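Local coordinates for uncharacterized protein AsqI (Emericella nidulans, PDB 5YY3) that catalyses, as a zinc-dependent cyclopenase of the tyrosinase family, the conversion of 4'-methoxycyclopenin into 4'-methoxyviridicatin during aspoquinolone biosynthesis, at residues D414-R419 against E631-I636; V422-L427 against W469-K474; T490-I495 against F576-D581; E509-T514 against D531-R536. All coordinates share one frame; numbering follows the deposited sequence.

Interaction 1 of 4, residues D414-R419 against E631-I636; sequences DITAHR and ELYPFI
T416, whose methyl meets the rings of Y633 and F635, also grips the carboxylate oxygen OD1 of D414. Its hydroxyl OG1 donates to D414 OD1 at 2.6 Å and its backbone N binds the same atom, closing an Asx turn; both donors come from one face of the carboxylate plane, and Q612 of helix 611-614 adds a third bond. With OG1 occupied there, T416 CG2 faces the aromatic pair, meeting the edge of the Y633 ring 4.0 Å from CE1. I415 CG2 lies 3.8 Å from Y633 CE1, while I415 CG1 reaches I636 CD1.

F635 rides on a type I turn from Y633 to I636. One face of its ring is turned to R419, whose CB sits over the centre, 3.5 Å from the centroid and 7° off the ring normal, a CH-pi contact. A bend at chi3 (75°) brings the guanidinium past the ring so that F635 CE1 lies over one of its faces, NH2 standing 3.5 Å from F635 CE1 with the two planes 45° apart. At the ring edge I415 O approaches F635 CE2 to 3.4 Å.

The contact joins the link between helix 391-410 and strand 422-431 to the loop leading into strand 636-644. Because the hydrogen bonds described here shape 414-419 from within or tie it to Q612, cohesion between the two segments rests on apolar and aromatic fit.

Interaction 2 of 4, residues V422-L427 against W469-K474; sequences VVLSNL and WNVQVK
L424 and V473 form the apolar centre, their side chains lying side by side with L424 CD2 3.5 Å from V473 CG2. They are a non-hydrogen-bonded pair of the antiparallel sheet in the immunoglobulin-like domain, where strand 422-431 runs along strand 461-475. V422 CG2 extends this apolar face through V473 CG1 at 3.6 Å, and L491 and C577 of other strands pack against L424.

Toward the other end, L427 reaches across to W469. With CG anti to the backbone N (chi1 178°), its CD1 comes within 3.6 Å of W469 CE3 at the benzo end of the indole, and also rests against V471 CB at 3.9 Å.

Pairs on either side of L424–V473 carry the backbone bonds: V423 with K474 and S425 with Q472 each exchange two. V423 N to K474 O is the shortest, 2.7 Å, and lies in the carbonyl plane. The side chains of these pairs leave from the sheet face away from L424, where S425 OG touches Q472 CB at 3.4 Å.

Beyond S425 the pairing is interrupted. N426 takes a left-handed backbone conformation (phi 60°, psi 47°), and L427 then comes nearest to V471, one residue out of step with the preceding pairs. At this irregular edge a water spans the strands, donating to N470 OD1. It also donates to N426 O, which lies 2.8 Å from the water oxygen.

Interaction 3 of 4, residues T490-I495 against F576-D581; sequences TLRLFI and FCIATD
Strands 487-497 and 571-580 are antiparallel neighbours in the immunoglobulin-like domain, and T490-I495 of the first meets the C-terminal end of the second, F576-T580, in a buried contact. The hydrogen-bonded pairs T490–T580, R492–I578 and F494–F576 make two backbone bonds each, from F576 N to F494 O at 2.8 Å to I578 N to R492 O at 3.1 Å.

On the face carrying these pairs, R492 runs extended from CG to NE beside I578, its CB 3.7 Å from I578 CG2, then crosses to the next pair and meets T580 at about a right angle. NE donates to T580 OG1 at 3.0 Å, nearly straight at 171° and only 4° out of the guanidinium plane. T580 keeps OG1 between its backbone N and carbonyl carbon (chi1 59°), where it can take this bond and also hydrogen-bond D582. Further along, the rings of F494 and F576 stand side by side, F494 CD1 coming at the edge of the F576 ring, near its plane and 4.0 Å from F576 CD1; each ring meets F606 edge to face.

The reverse face is apolar: L491 CD2 lies 3.9 Å from A579 CB, and L491 CB lies 4.1 Å from C577 SG, against W469 of strand 461-475.

With NE bonded to a hydroxyl and the terminal nitrogens in salt bridges to D598 and D582, outside the two segments, the buried guanidinium is held in rotation as well as position. Its positive charge is probably balanced by the two aspartates, and T580 OG1, accepting from NE, presumably gives its own proton to D582.

Interaction 4 of 4, residues E509-T514 against D531-R536; sequences EMDRAT and DSSVAR
D511 CG and S532 OG both lie anti to their backbone N (chi1 -150° and 173°), which turns D511 OD1 to the backbone N of S533 and S532 OG to the carbonyl of M510. S533 N donates to D511 OD1 at 3.1 Å with an N-H...O angle of 170°, while S532 OG gives its proton to M510 O at 2.6 Å. D511 OD1 also accepts from R512 N, at 2.7 Å; the two N-H groups approach from opposite faces of the carboxylate plane, both tilted well out of it. The other oxygen, OD2, is taken by a salt bridge to R527 and a hydrogen bond from W469, so the buried carboxylate is held through both oxygens.

Strand 508-517 has a classic beta bulge here, M510 and D511 both facing L493 of strand 487-497. On the loop side S532 to A535 make a type I turn, and S532 OG, besides donating to M510 O, accepts from V534 N at 3.2 Å in an ST turn. That one hydroxyl therefore shapes its own loop and ties it to the bulge.

V534 then points at the strand, and its side chain crosses that of E509 obliquely, V534 CG2 touching E509 CD at 3.6 Å. S533 OG lies 3.4 Å from R512 CB. A water joins E509 OE2 to S533 OG, its oxygen 2.7 Å from OE2, which accepts. R224 of helix 210-231, the helix that carries the zinc ligand H218, packs on V534, and Q220 of the same helix bonds to the backbone N of E509.

In the fold
Leaving helix 391-410, the chain enters interaction 1, whose partner comes only some 210 residues later, just before strand 636-644; the resulting loop contains the other three contacts. Interaction 2 closes first, joining strands 422-431 and 461-475. Interaction 3 opens afterwards on strand 487-497 and closes on 571-580, and interaction 4 opens and closes within that span; none cross. Interactions 2 and 3 meet through apolar side chains such as V471 and L491, while interactions 3 and 4 lie on the neighbouring strands 487-497 and 508-517. Backbone bonds from P634 to L424 and F635 to A579 tie interaction 1 to interactions 2 and 3. Interaction 4 lies nearest the chain centre, facing the helical domain.

Interaction 1 of 4, residues D414-R419 against E631-I636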
loop_
_atom_site.group_PDB
_atom_site.type_symbol
_atom_site.label_atom_id
_atom_site.label_comp_id
_atom_site.label_asym_id
_atom_site.label_seq_id
_atom_site.Cartn_x
_atom_site.Cartn_y
_atom_site.Cartn_z
ATOM N N ASP A 414 -5.086 -21.239 40.406
ATOM C CA ASP A 414 -3.727 -21.331 40.935
ATOM C C ASP A 414 -2.813 -22.064 39.948
ATOM O O ASP A 414 -3.042 -23.236 39.642
ATOM C CB ASP A 414 -3.751 -22.066 42.274
ATOM C CG ASP A 414 -2.456 -21.933 43.039
ATOM O OD1 ASP A 414 -1.382 -21.830 42.406
ATOM O OD2 ASP A 414 -2.511 -21.929 44.286
ATOM N N ILE A 415 -1.767 -21.398 39.468
ATOM C CA ILE A 415 -0.923 -21.990 38.438
ATOM C C ILE A 415 -0.073 -23.138 38.995
ATOM O O ILE A 415 0.453 -23.952 38.228
ATOM C CB ILE A 415 0.008 -20.927 37.773
ATOM C CG1 ILE A 415 0.406 -21.377 36.374
ATOM C CG2 ILE A 415 1.266 -20.681 38.594
ATOM C CD1 ILE A 415 -0.772 -21.723 35.504
ATOM N N THR A 416 0.053 -23.202 40.324
ATOM C CA THR A 416 0.805 -24.274 40.982
ATOM C C THR A 416 -0.093 -25.452 41.379
ATOM O O THR A 416 0.399 -26.549 41.617
ATOM C CB THR A 416 1.516 -23.782 42.253
ATOM O OG1 THR A 416 0.534 -23.458 43.242
ATOM C CG2 THR A 416 2.376 -22.558 41.981
ATOM N N ALA A 417 -1.403 -25.219 41.437
ATOM C CA ALA A 417 -2.371 -26.188 41.969
ATOM C C ALA A 417 -2.245 -27.630 41.449
ATOM O O ALA A 417 -2.553 -28.574 42.168
ATOM C CB ALA A 417 -3.774 -25.686 41.710
ATOM N N HIS A 418 -1.808 -27.817 40.211
ATOM C CA HIS A 418 -1.684 -29.173 39.684
ATOM C C HIS A 418 -0.296 -29.416 39.073
ATOM O O HIS A 418 -0.161 -30.166 38.100
ATOM C CB HIS A 418 -2.782 -29.443 38.652
ATOM C CG HIS A 418 -4.171 -29.211 39.165
ATOM N ND1 HIS A 418 -4.878 -30.167 39.863
ATOM C CD2 HIS A 418 -4.993 -28.133 39.071
ATOM C CE1 HIS A 418 -6.072 -29.690 40.176
ATOM N NE2 HIS A 418 -6.163 -28.459 39.709
ATOM N N ARG A 419 0.722 -28.777 39.649
ATOM C CA ARG A 419 2.106 -28.948 39.203
ATOM C C ARG A 419 2.570 -30.410 39.301
ATOM O O ARG A 419 2.278 -31.090 40.276
ATOM C CB ARG A 419 3.058 -28.062 40.037
ATOM C CG ARG A 419 3.037 -28.348 41.562
ATOM C CD ARG A 419 4.364 -28.047 42.266
ATOM N NE ARG A 419 4.626 -26.618 42.462
ATOM C CZ ARG A 419 5.842 -26.088 42.663
ATOM N NH1 ARG A 419 6.931 -26.863 42.686
ATOM N NH2 ARG A 419 5.974 -24.770 42.821
ATOM N N GLU A 631 13.123 -20.355 38.965
ATOM C CA GLU A 631 13.322 -20.591 40.386
ATOM C C GLU A 631 11.999 -20.900 41.050
ATOM O O GLU A 631 11.843 -21.964 41.644
ATOM C CB GLU A 631 13.997 -19.388 41.046
ATOM C CG GLU A 631 15.477 -19.232 40.675
ATOM C CD GLU A 631 15.709 -18.948 39.191
ATOM O OE1 GLU A 631 14.886 -18.224 38.563
ATOM O OE2 GLU A 631 16.725 -19.448 38.656
ATOM N N LEU A 632 11.033 -19.993 40.919
ATOM C CA LEU A 632 9.755 -20.146 41.616
ATOM C C LEU A 632 8.778 -21.108 40.931
ATOM O O LEU A 632 7.882 -21.645 41.583
ATOM C CB LEU A 632 9.100 -18.778 41.789
ATOM C CG LEU A 632 7.797 -18.699 42.586
ATOM C CD1 LEU A 632 7.975 -19.189 44.018
ATOM C CD2 LEU A 632 7.306 -17.267 42.581
ATOM N N TYR A 633 8.926 -21.328 39.625
ATOM C CA TYR A 633 8.016 -22.244 38.914
ATOM C C TYR A 633 8.803 -23.223 38.064
ATOM O O TYR A 633 8.846 -23.088 36.848
ATOM C CB TYR A 633 7.013 -21.472 38.038
ATOM C CG TYR A 633 6.287 -20.366 38.780
ATOM C CD1 TYR A 633 5.204 -20.653 39.607
ATOM C CD2 TYR A 633 6.692 -19.041 38.667
ATOM C CE1 TYR A 633 4.537 -19.652 40.301
ATOM C CE2 TYR A 633 6.037 -18.033 39.364
ATOM C CZ TYR A 633 4.960 -18.347 40.176
ATOM O OH TYR A 633 4.290 -17.360 40.866
ATOM N N PRO A 634 9.422 -24.225 38.702
ATOM C CA PRO A 634 10.384 -25.086 38.002
ATOM C C PRO A 634 9.695 -26.059 37.054
ATOM O O PRO A 634 10.342 -26.629 36.175
ATOM C CB PRO A 634 11.094 -25.837 39.148
ATOM C CG PRO A 634 10.643 -25.148 40.435
ATOM C CD PRO A 634 9.301 -24.569 40.132
ATOM N N PHE A 635 8.393 -26.240 37.252
ATOM C CA PHE A 635 7.546 -27.103 36.421
ATOM C C PHE A 635 6.998 -26.360 35.166
ATOM O O PHE A 635 6.160 -26.891 34.422
ATOM C CB PHE A 635 6.380 -27.646 37.275
ATOM C CG PHE A 635 5.499 -26.560 37.825
ATOM C CD1 PHE A 635 5.895 -25.829 38.938
ATOM C CD2 PHE A 635 4.306 -26.233 37.203
ATOM C CE1 PHE A 635 5.108 -24.802 39.431
ATOM C CE2 PHE A 635 3.518 -25.211 37.683
ATOM C CZ PHE A 635 3.915 -24.494 38.802
ATOM N N ILE A 636 7.460 -25.127 34.966
ATOM C CA ILE A 636 7.171 -24.337 33.766
ATOM C C ILE A 636 8.497 -23.920 33.156
ATOM O O ILE A 636 9.455 -23.611 33.878
ATOM C CB ILE A 636 6.324 -23.061 34.068
ATOM C CG1 ILE A 636 4.880 -23.427 34.442
ATOM C CG2 ILE A 636 6.321 -22.106 32.869
ATOM C CD1 ILE A 636 4.109 -22.295 35.149
#

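Interaction 2 of 4, residues V422-L427 against W469-K474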
loop_
_atom_site.group_PDB
_atom_site.type_symbol
_atom_site.label_atom_id
_atom_site.label_comp_id
_atom_site.label_asym_id
_atom_site.label_seq_id
_atom_site.Cartn_x
_atom_site.Cartn_y
_atom_site.Cartn_z
ATOM N N VAL A 422 8.452 -32.114 39.143
ATOM C CA VAL A 422 9.398 -32.268 38.069
ATOM C C VAL A 422 10.060 -30.921 37.814
ATOM O O VAL A 422 9.496 -29.874 38.130
ATOM C CB VAL A 422 8.666 -32.830 36.819
ATOM C CG1 VAL A 422 8.819 -31.926 35.583
ATOM C CG2 VAL A 422 9.097 -34.239 36.557
ATOM N N VAL A 423 11.275 -30.939 37.288
ATOM C CA VAL A 423 11.910 -29.700 36.868
ATOM C C VAL A 423 12.046 -29.725 35.368
ATOM O O VAL A 423 12.665 -30.648 34.826
ATOM C CB VAL A 423 13.299 -29.507 37.509
ATOM C CG1 VAL A 423 14.026 -28.328 36.865
ATOM C CG2 VAL A 423 13.170 -29.307 39.019
ATOM N N LEU A 424 11.454 -28.732 34.698
ATOM C CA LEU A 424 11.595 -28.590 33.251
ATOM C C LEU A 424 12.709 -27.622 32.899
ATOM O O LEU A 424 12.922 -26.625 33.590
ATOM C CB LEU A 424 10.289 -28.095 32.599
ATOM C CG LEU A 424 9.066 -29.016 32.583
ATOM C CD1 LEU A 424 7.959 -28.485 31.652
ATOM C CD2 LEU A 424 9.466 -30.435 32.204
ATOM N N SER A 425 13.396 -27.894 31.799
ATOM C CA SER A 425 14.422 -26.977 31.302
ATOM C C SER A 425 14.659 -27.231 29.827
ATOM O O SER A 425 14.219 -28.244 29.286
ATOM C CB SER A 425 15.735 -27.132 32.081
ATOM O OG SER A 425 16.386 -28.333 31.710
ATOM N N ASN A 426 15.343 -26.303 29.177
ATOM C CA ASN A 426 15.839 -26.521 27.822
ATOM C C ASN A 426 14.764 -26.813 26.789
ATOM O O ASN A 426 14.897 -27.732 25.988
ATOM C CB ASN A 426 16.863 -27.663 27.813
ATOM C CG ASN A 426 18.207 -27.250 28.403
ATOM O OD1 ASN A 426 18.688 -27.845 29.361
ATOM N ND2 ASN A 426 18.811 -26.234 27.831
ATOM N N LEU A 427 13.702 -26.023 26.790
ATOM C CA LEU A 427 12.663 -26.186 25.789
ATOM C C LEU A 427 13.184 -25.714 24.437
ATOM O O LEU A 427 13.724 -24.618 24.324
ATOM C CB LEU A 427 11.404 -25.402 26.184
ATOM C CG LEU A 427 10.235 -25.428 25.199
ATOM C CD1 LEU A 427 9.777 -26.861 24.984
ATOM C CD2 LEU A 427 9.085 -24.561 25.712
ATOM N N TRP A 469 9.414 -30.580 18.806
ATOM C CA TRP A 469 9.877 -29.867 19.968
ATOM C C TRP A 469 10.469 -30.882 20.929
ATOM O O TRP A 469 10.169 -32.091 20.864
ATOM C CB TRP A 469 8.761 -29.052 20.624
ATOM C CG TRP A 469 7.607 -29.838 21.183
ATOM C CD1 TRP A 469 6.595 -30.418 20.477
ATOM C CD2 TRP A 469 7.338 -30.110 22.570
ATOM N NE1 TRP A 469 5.698 -31.024 21.338
ATOM C CE2 TRP A 469 6.132 -30.851 22.627
ATOM C CE3 TRP A 469 7.992 -29.789 23.768
ATOM C CZ2 TRP A 469 5.575 -31.298 23.838
ATOM C CZ3 TRP A 469 7.432 -30.226 24.976
ATOM C CH2 TRP A 469 6.237 -30.975 24.997
ATOM N N ASN A 470 11.344 -30.400 21.795
ATOM C CA ASN A 470 11.822 -31.241 22.861
ATOM C C ASN A 470 12.019 -30.403 24.112
ATOM O O ASN A 470 12.043 -29.162 24.047
ATOM C CB ASN A 470 13.101 -31.981 22.455
ATOM C CG ASN A 470 14.194 -31.051 21.972
ATOM O OD1 ASN A 470 14.876 -30.405 22.773
ATOM N ND2 ASN A 470 14.386 -30.995 20.659
ATOM N N VAL A 471 12.118 -31.085 25.252
ATOM C CA VAL A 471 12.247 -30.416 26.527
ATOM C C VAL A 471 12.926 -31.383 27.490
ATOM O O VAL A 471 12.856 -32.612 27.333
ATOM C CB VAL A 471 10.870 -29.957 27.079
ATOM C CG1 VAL A 471 10.030 -31.146 27.461
ATOM C CG2 VAL A 471 11.016 -28.992 28.281
ATOM N N GLN A 472 13.610 -30.829 28.477
ATOM C CA GLN A 472 14.309 -31.648 29.434
ATOM C C GLN A 472 13.459 -31.773 30.692
ATOM O O GLN A 472 12.936 -30.778 31.210
ATOM C CB GLN A 472 15.671 -31.044 29.730
ATOM C CG GLN A 472 16.626 -31.960 30.436
ATOM C CD GLN A 472 18.007 -31.333 30.566
ATOM O OE1 GLN A 472 18.554 -30.795 29.589
ATOM N NE2 GLN A 472 18.567 -31.375 31.776
ATOM N N VAL A 473 13.301 -33.008 31.165
ATOM C CA VAL A 473 12.484 -33.280 32.341
ATOM C C VAL A 473 13.298 -34.049 33.386
ATOM O O VAL A 473 13.910 -35.080 33.076
ATOM C CB VAL A 473 11.228 -34.093 31.967
ATOM C CG1 VAL A 473 10.301 -34.252 33.167
ATOM C CG2 VAL A 473 10.509 -33.471 30.760
ATOM N N LYS A 474 13.307 -33.558 34.619
ATOM C CA LYS A 474 13.994 -34.262 35.697
ATOM C C LYS A 474 13.114 -34.332 36.935
ATOM O O LYS A 474 12.513 -33.339 37.349
ATOM C CB LYS A 474 15.328 -33.593 36.038
ATOM C CG LYS A 474 16.142 -34.367 37.077
ATOM C CD LYS A 474 17.520 -33.765 37.265
ATOM C CE LYS A 474 18.333 -34.539 38.301
ATOM N NZ LYS A 474 19.300 -33.636 38.966
HETATM O O HOH W 1 15.746 -30.222 25.120
#

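Interaction 3 of 4, residues T490-I495 against F576-D581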
loop_
_atom_site.group_PDB
_atom_site.type_symbol
_atom_site.label_atom_id
_atom_site.label_comp_id
_atom_site.label_asym_id
_atom_site.label_seq_id
_atom_site.Cartn_x
_atom_site.Cartn_y
_atom_site.Cartn_z
ATOM N N THR A 490 2.085 -34.926 32.542
ATOM C CA THR A 490 1.652 -34.480 31.226
ATOM C C THR A 490 2.333 -33.157 30.880
ATOM O O THR A 490 2.352 -32.223 31.692
ATOM C CB THR A 490 0.116 -34.320 31.154
ATOM O OG1 THR A 490 -0.509 -35.592 31.352
ATOM C CG2 THR A 490 -0.322 -33.754 29.786
ATOM N N LEU A 491 2.924 -33.108 29.685
ATOM C CA LEU A 491 3.584 -31.903 29.180
ATOM C C LEU A 491 2.613 -31.161 28.275
ATOM O O LEU A 491 2.064 -31.746 27.337
ATOM C CB LEU A 491 4.862 -32.250 28.414
ATOM C CG LEU A 491 6.014 -32.864 29.203
ATOM C CD1 LEU A 491 7.160 -33.138 28.275
ATOM C CD2 LEU A 491 6.448 -31.936 30.327
ATOM N N ARG A 492 2.402 -29.879 28.561
ATOM C CA ARG A 492 1.475 -29.071 27.784
ATOM C C ARG A 492 2.199 -27.928 27.086
ATOM O O ARG A 492 2.751 -27.037 27.745
ATOM C CB ARG A 492 0.364 -28.523 28.682
ATOM C CG ARG A 492 -0.328 -29.591 29.488
ATOM C CD ARG A 492 -1.241 -28.982 30.516
ATOM N NE ARG A 492 -1.946 -30.022 31.242
ATOM C CZ ARG A 492 -3.129 -30.501 30.894
ATOM N NH1 ARG A 492 -3.750 -30.011 29.830
ATOM N NH2 ARG A 492 -3.689 -31.462 31.614
ATOM N N LEU A 493 2.186 -27.954 25.759
ATOM C CA LEU A 493 2.924 -26.979 24.959
ATOM C C LEU A 493 2.018 -25.952 24.262
ATOM O O LEU A 493 1.071 -26.315 23.548
ATOM C CB LEU A 493 3.771 -27.695 23.905
ATOM C CG LEU A 493 4.438 -26.802 22.854
ATOM C CD1 LEU A 493 5.595 -26.036 23.429
ATOM C CD2 LEU A 493 4.865 -27.603 21.641
ATOM N N PHE A 494 2.340 -24.676 24.478
ATOM C CA PHE A 494 1.669 -23.549 23.851
ATOM C C PHE A 494 2.691 -22.607 23.202
ATOM O O PHE A 494 3.846 -22.513 23.653
ATOM C CB PHE A 494 0.846 -22.763 24.878
ATOM C CG PHE A 494 -0.368 -23.493 25.409
ATOM C CD1 PHE A 494 -0.243 -24.440 26.421
ATOM C CD2 PHE A 494 -1.645 -23.181 24.938
ATOM C CE1 PHE A 494 -1.359 -25.096 26.931
ATOM C CE2 PHE A 494 -2.772 -23.825 25.443
ATOM C CZ PHE A 494 -2.632 -24.788 26.445
ATOM N N ILE A 495 2.270 -21.905 22.149
ATOM C CA ILE A 495 3.057 -20.804 21.601
ATOM C C ILE A 495 2.211 -19.542 21.494
ATOM O O ILE A 495 0.982 -19.590 21.504
ATOM C CB ILE A 495 3.643 -21.125 20.208
ATOM C CG1 ILE A 495 2.519 -21.248 19.158
ATOM C CG2 ILE A 495 4.569 -22.367 20.279
ATOM C CD1 ILE A 495 3.020 -21.560 17.745
ATOM N N PHE A 576 5.947 -22.206 25.426
ATOM C CA PHE A 576 5.644 -22.373 26.833
ATOM C C PHE A 576 5.344 -23.844 27.079
ATOM O O PHE A 576 4.619 -24.473 26.303
ATOM C CB PHE A 576 4.454 -21.482 27.226
ATOM C CG PHE A 576 3.760 -21.892 28.497
ATOM C CD1 PHE A 576 2.745 -22.840 28.478
ATOM C CD2 PHE A 576 4.087 -21.295 29.704
ATOM C CE1 PHE A 576 2.089 -23.199 29.628
ATOM C CE2 PHE A 576 3.430 -21.654 30.871
ATOM C CZ PHE A 576 2.435 -22.605 30.834
ATOM N N CYS A 577 5.913 -24.391 28.147
ATOM C CA CYS A 577 5.668 -25.775 28.492
ATOM C C CYS A 577 5.443 -25.879 29.992
ATOM O O CYS A 577 6.249 -25.404 30.800
ATOM C CB CYS A 577 6.826 -26.680 28.051
ATOM S SG CYS A 577 6.385 -28.461 28.160
ATOM N N ILE A 578 4.321 -26.473 30.364
ATOM C CA ILE A 578 4.037 -26.713 31.769
ATOM C C ILE A 578 3.908 -28.224 31.995
ATOM O O ILE A 578 3.405 -28.956 31.133
ATOM C CB ILE A 578 2.750 -25.954 32.233
ATOM C CG1 ILE A 578 2.472 -26.194 33.722
ATOM C CG2 ILE A 578 1.537 -26.329 31.398
ATOM C CD1 ILE A 578 1.342 -25.332 34.268
ATOM N N ALA A 579 4.408 -28.702 33.131
ATOM C CA ALA A 579 4.222 -30.105 33.489
ATOM C C ALA A 579 3.153 -30.227 34.569
ATOM O O ALA A 579 3.270 -29.649 35.653
ATOM C CB ALA A 579 5.546 -30.733 33.957
ATOM N N THR A 580 2.095 -30.969 34.277
ATOM C CA THR A 580 1.060 -31.149 35.279
ATOM C C THR A 580 0.983 -32.589 35.759
ATOM O O THR A 580 1.302 -33.529 35.024
ATOM C CB THR A 580 -0.339 -30.704 34.752
ATOM O OG1 THR A 580 -0.690 -31.450 33.579
ATOM C CG2 THR A 580 -0.334 -29.224 34.427
ATOM N N ASP A 581 0.591 -32.741 37.016
ATOM C CA ASP A 581 0.101 -34.015 37.528
ATOM C C ASP A 581 -1.407 -34.065 37.384
ATOM O O ASP A 581 -2.109 -33.310 38.039
ATOM C CB ASP A 581 0.472 -34.209 38.998
ATOM C CG ASP A 581 -0.035 -35.528 39.553
ATOM O OD1 ASP A 581 -0.003 -36.542 38.820
ATOM O OD2 ASP A 581 -0.480 -35.543 40.720
#

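Interaction 4 of 4, residues E509-T514 against D531-R536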
loop_
_atom_site.group_PDB
_atom_site.type_symbol
_atom_site.label_atom_id
_atom_site.label_comp_id
_atom_site.label_asym_id
_atom_site.label_seq_id
_atom_site.Cartn_x
_atom_site.Cartn_y
_atom_site.Cartn_z
ATOM N N GLU A 509 -2.491 -23.629 21.499
ATOM C CA GLU A 509 -2.103 -24.958 21.943
ATOM C C GLU A 509 -1.452 -25.728 20.807
ATOM O O GLU A 509 -1.989 -25.796 19.709
ATOM C CB GLU A 509 -3.305 -25.739 22.493
ATOM C CG GLU A 509 -2.881 -27.020 23.260
ATOM C CD GLU A 509 -4.034 -27.967 23.565
ATOM O OE1 GLU A 509 -5.181 -27.602 23.265
ATOM O OE2 GLU A 509 -3.794 -29.088 24.091
ATOM N N MET A 510 -0.296 -26.326 21.082
ATOM C CA MET A 510 0.479 -27.010 20.056
ATOM C C MET A 510 0.634 -28.503 20.343
ATOM O O MET A 510 0.856 -29.313 19.428
ATOM C CB MET A 510 1.855 -26.349 19.924
ATOM C CG MET A 510 1.779 -24.902 19.398
ATOM S SD MET A 510 1.057 -24.840 17.734
ATOM C CE MET A 510 2.425 -25.524 16.796
ATOM N N ASP A 511 0.504 -28.876 21.613
ATOM C CA ASP A 511 0.686 -30.275 21.984
ATOM C C ASP A 511 0.364 -30.536 23.442
ATOM O O ASP A 511 0.415 -29.630 24.285
ATOM C CB ASP A 511 2.122 -30.732 21.710
ATOM C CG ASP A 511 2.209 -32.213 21.378
ATOM O OD1 ASP A 511 1.180 -32.920 21.504
ATOM O OD2 ASP A 511 3.306 -32.666 20.988
ATOM N N ARG A 512 0.046 -31.798 23.710
ATOM C CA ARG A 512 -0.191 -32.323 25.055
ATOM C C ARG A 512 0.329 -33.753 25.077
ATOM O O ARG A 512 -0.135 -34.582 24.290
ATOM C CB ARG A 512 -1.674 -32.294 25.410
ATOM C CG ARG A 512 -1.936 -32.436 26.883
ATOM C CD ARG A 512 -3.269 -33.105 27.153
ATOM N NE ARG A 512 -4.387 -32.423 26.503
ATOM C CZ ARG A 512 -5.309 -33.036 25.767
ATOM N NH1 ARG A 512 -5.252 -34.352 25.589
ATOM N NH2 ARG A 512 -6.292 -32.336 25.218
ATOM N N ALA A 513 1.297 -34.052 25.940
ATOM C CA ALA A 513 1.934 -35.361 25.880
ATOM C C ALA A 513 2.281 -35.926 27.247
ATOM O O ALA A 513 2.852 -35.245 28.107
ATOM C CB ALA A 513 3.178 -35.295 25.019
ATOM N N THR A 514 1.938 -37.193 27.425
ATOM C CA THR A 514 2.246 -37.910 28.650
ATOM C C THR A 514 3.722 -38.294 28.682
ATOM O O THR A 514 4.293 -38.719 27.683
ATOM C CB THR A 514 1.359 -39.157 28.791
ATOM O OG1 THR A 514 0.009 -38.740 29.035
ATOM C CG2 THR A 514 1.821 -40.027 29.946
ATOM N N ASP A 531 2.718 -35.934 15.449
ATOM C CA ASP A 531 2.177 -36.713 16.560
ATOM C C ASP A 531 1.349 -35.839 17.507
ATOM O O ASP A 531 0.788 -36.331 18.482
ATOM C CB ASP A 531 3.314 -37.413 17.331
ATOM C CG ASP A 531 3.970 -38.544 16.528
ATOM O OD1 ASP A 531 3.275 -39.179 15.696
ATOM O OD2 ASP A 531 5.188 -38.790 16.718
ATOM N N SER A 532 1.276 -34.544 17.211
ATOM C CA SER A 532 0.603 -33.580 18.069
ATOM C C SER A 532 -0.835 -33.963 18.426
ATOM O O SER A 532 -1.631 -34.314 17.557
ATOM C CB SER A 532 0.606 -32.207 17.400
ATOM O OG SER A 532 -0.190 -31.293 18.135
ATOM N N SER A 533 -1.174 -33.874 19.711
ATOM C CA SER A 533 -2.535 -34.168 20.167
ATOM C C SER A 533 -3.580 -33.221 19.557
ATOM O O SER A 533 -4.775 -33.520 19.542
ATOM C CB SER A 533 -2.602 -34.082 21.682
ATOM O OG SER A 533 -2.413 -32.741 22.095
ATOM N N VAL A 534 -3.110 -32.083 19.060
ATOM C CA VAL A 534 -3.952 -31.013 18.534
ATOM C C VAL A 534 -4.259 -31.201 17.037
ATOM O O VAL A 534 -5.251 -30.697 16.512
ATOM C CB VAL A 534 -3.246 -29.651 18.788
ATOM C CG1 VAL A 534 -3.790 -28.539 17.903
ATOM C CG2 VAL A 534 -3.328 -29.289 20.274
ATOM N N ALA A 535 -3.425 -31.981 16.367
ATOM C CA ALA A 535 -3.416 -32.014 14.914
ATOM C C ALA A 535 -4.338 -33.056 14.290
ATOM O O ALA A 535 -4.509 -34.149 14.812
ATOM C CB ALA A 535 -1.989 -32.238 14.425
ATOM N N ARG A 536 -4.908 -32.692 13.147
ATOM C CA ARG A 536 -5.653 -33.601 12.280
ATOM C C ARG A 536 -4.671 -34.551 11.588
ATOM O O ARG A 536 -3.702 -34.110 10.980
ATOM C CB ARG A 536 -6.476 -32.765 11.281
ATOM C CG ARG A 536 -6.937 -33.413 10.001
ATOM C CD ARG A 536 -7.731 -32.374 9.219
ATOM N NE ARG A 536 -7.857 -32.640 7.783
ATOM C CZ ARG A 536 -9.023 -32.856 7.186
ATOM N NH1 ARG A 536 -10.133 -32.851 7.911
ATOM N NH2 ARG A 536 -9.089 -33.075 5.878
HETATM O O HOH W 2 -4.552 -31.456 23.087
#